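PDB 2E7P: glutaredoxin from Populus tremula x Populus tremuloides, which binds a [2Fe-2S] cluster together with glutathione and probably reduces low-molecular-weight and protein disulfides at the expense of glutathione. Local coordinates for residues 9-14 against 64-68. Numbering follows the deposited sequence.
Sequences ALKKAK and ALAHW
The extended chain of Lys14 lies over one face of the Trp68 indole. CB of the tryptophan starts against Leu10, whose CD1 sits 3.7 Å from Trp68 CB. CG is turned anti to the backbone N (chi1 166°), which places the indole against the Lys14 chain. CD1 and NE1 lie under the end of the lysine: Lys14 NZ stands 4.3 Å from the centroid of the five-membered ring, a cation-pi contact 25° off the normal. At the ring fusion, CD2 and CE2 meet Lys14 CE and CG. Farther out, CE3, CZ2, CZ3 and CH2 gather round Lys14 CG, which sits 3.5 Å from the six-membered centroid, almost straight above it, a CH-pi contact; CZ3 and CH2 also reach Lys14 CA. A leucine in place of Trp68 would probably leave the Lys14 ammonium without its aromatic partner and its methylenes without a flat surface to lie on. Beside this lysine-indole contact, Ala64 CB packs 3.8 Å from Leu10 CA and also meets Ala13 CB. The two helical segments cross at -82°, their axes 9.4 Å apart. In this thioredoxin-fold protein, helices 3-18 and 58-69 share one face of the mixed sheet, helix 58-69 resting on strand 76-79 through Trp68 on Phe78 and Leu65 on Asn76 and Phe78.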
loop_
_atom_site.group_PDB
_atom_site.type_symbol
_atom_site.label_atom_id
_atom_site.label_comp_id
_atom_site.label_asym_id
_atom_site.label_seq_id
_atom_site.Cartn_x
_atom_site.Cartn_y
_atom_site.Cartn_z
ATOM N N ALA C 9 1.065 -21.797 13.122
ATOM C CA ALA C 9 1.150 -20.445 12.544
ATOM C C ALA C 9 1.336 -19.386 13.623
ATOM O O ALA C 9 2.117 -18.457 13.463
ATOM C CB ALA C 9 -0.079 -20.148 11.729
ATOM N N LEU C 10 0.618 -19.541 14.729
ATOM C CA LEU C 10 0.756 -18.635 15.842
ATOM C C LEU C 10 2.170 -18.728 16.415
ATOM O O LEU C 10 2.800 -17.702 16.725
ATOM C CB LEU C 10 -0.276 -18.950 16.922
ATOM C CG LEU C 10 -0.167 -18.076 18.181
ATOM C CD1 LEU C 10 -0.356 -16.580 17.853
ATOM C CD2 LEU C 10 -1.181 -18.541 19.199
ATOM N N LYS C 11 2.657 -19.962 16.546
ATOM C CA LYS C 11 4.011 -20.242 17.013
ATOM C C LYS C 11 5.029 -19.535 16.126
ATOM O O LYS C 11 5.907 -18.845 16.633
ATOM C CB LYS C 11 4.287 -21.758 17.018
ATOM C CG LYS C 11 5.624 -22.125 17.653
ATOM C CD LYS C 11 5.752 -23.613 17.882
ATOM C CE LYS C 11 6.506 -23.872 19.186
ATOM N NZ LYS C 11 7.981 -23.880 18.970
ATOM N N LYS C 12 4.879 -19.719 14.810
ATOM C CA LYS C 12 5.774 -19.141 13.814
ATOM C C LYS C 12 5.730 -17.591 13.837
ATOM O O LYS C 12 6.787 -16.943 13.856
ATOM C CB LYS C 12 5.456 -19.706 12.428
ATOM C CG LYS C 12 6.375 -19.229 11.351
ATOM C CD LYS C 12 5.902 -19.730 10.017
ATOM C CE LYS C 12 7.000 -19.722 8.991
ATOM N NZ LYS C 12 6.716 -20.754 7.954
ATOM N N ALA C 13 4.530 -17.007 13.902
ATOM C CA ALA C 13 4.403 -15.533 14.026
ATOM C C ALA C 13 5.110 -14.971 15.265
ATOM O O ALA C 13 5.841 -13.977 15.193
ATOM C CB ALA C 13 2.913 -15.093 13.997
ATOM N N LYS C 14 4.889 -15.596 16.415
ATOM C CA LYS C 14 5.538 -15.138 17.644
ATOM C C LYS C 14 7.072 -15.163 17.570
ATOM O O LYS C 14 7.736 -14.265 18.081
ATOM C CB LYS C 14 5.026 -15.914 18.853
ATOM C CG LYS C 14 3.610 -15.504 19.275
ATOM C CD LYS C 14 3.260 -16.034 20.660
ATOM C CE LYS C 14 1.749 -16.087 20.876
ATOM N NZ LYS C 14 1.458 -16.085 22.339
ATOM N N ALA C 64 -3.045 -15.272 12.377
ATOM C CA ALA C 64 -2.377 -15.475 13.677
ATOM C C ALA C 64 -2.031 -14.132 14.315
ATOM O O ALA C 64 -2.148 -13.966 15.535
ATOM C CB ALA C 64 -1.087 -16.316 13.517
ATOM N N LEU C 65 -1.549 -13.181 13.518
ATOM C CA LEU C 65 -1.212 -11.888 14.087
ATOM C C LEU C 65 -2.484 -11.151 14.515
ATOM O O LEU C 65 -2.486 -10.480 15.549
ATOM C CB LEU C 65 -0.385 -11.024 13.111
ATOM C CG LEU C 65 1.109 -11.375 12.995
ATOM C CD1 LEU C 65 1.662 -10.755 11.691
ATOM C CD2 LEU C 65 1.868 -10.842 14.210
ATOM N N ALA C 66 -3.547 -11.299 13.734
ATOM C CA ALA C 66 -4.844 -10.735 14.083
ATOM C C ALA C 66 -5.338 -11.272 15.427
ATOM O O ALA C 66 -5.623 -10.497 16.352
ATOM C CB ALA C 66 -5.842 -10.973 12.990
ATOM N N HIS C 67 -5.377 -12.598 15.553
ATOM C CA HIS C 67 -5.831 -13.219 16.808
ATOM C C HIS C 67 -4.962 -12.793 17.992
ATOM O O HIS C 67 -5.444 -12.531 19.099
ATOM C CB HIS C 67 -5.786 -14.738 16.685
ATOM C CG HIS C 67 -6.958 -15.325 15.968
ATOM N ND1 HIS C 67 -8.246 -15.234 16.449
ATOM C CD2 HIS C 67 -7.034 -16.036 14.814
ATOM C CE1 HIS C 67 -9.070 -15.858 15.621
ATOM N NE2 HIS C 67 -8.358 -16.371 14.632
ATOM N N TRP C 68 -3.664 -12.700 17.765
ATOM C CA TRP C 68 -2.774 -12.491 18.892
ATOM C C TRP C 68 -2.712 -11.026 19.331
ATOM O O TRP C 68 -2.805 -10.715 20.542
ATOM C CB TRP C 68 -1.402 -13.114 18.571
ATOM C CG TRP C 68 -0.252 -12.736 19.461
ATOM C CD1 TRP C 68 -0.261 -12.640 20.819
ATOM C CD2 TRP C 68 1.095 -12.493 19.049
ATOM N NE1 TRP C 68 0.986 -12.280 21.276
ATOM C CE2 TRP C 68 1.841 -12.204 20.209
ATOM C CE3 TRP C 68 1.746 -12.484 17.796
ATOM C CZ2 TRP C 68 3.226 -11.901 20.171
ATOM C CZ3 TRP C 68 3.108 -12.141 17.740
ATOM C CH2 TRP C 68 3.831 -11.851 18.921
#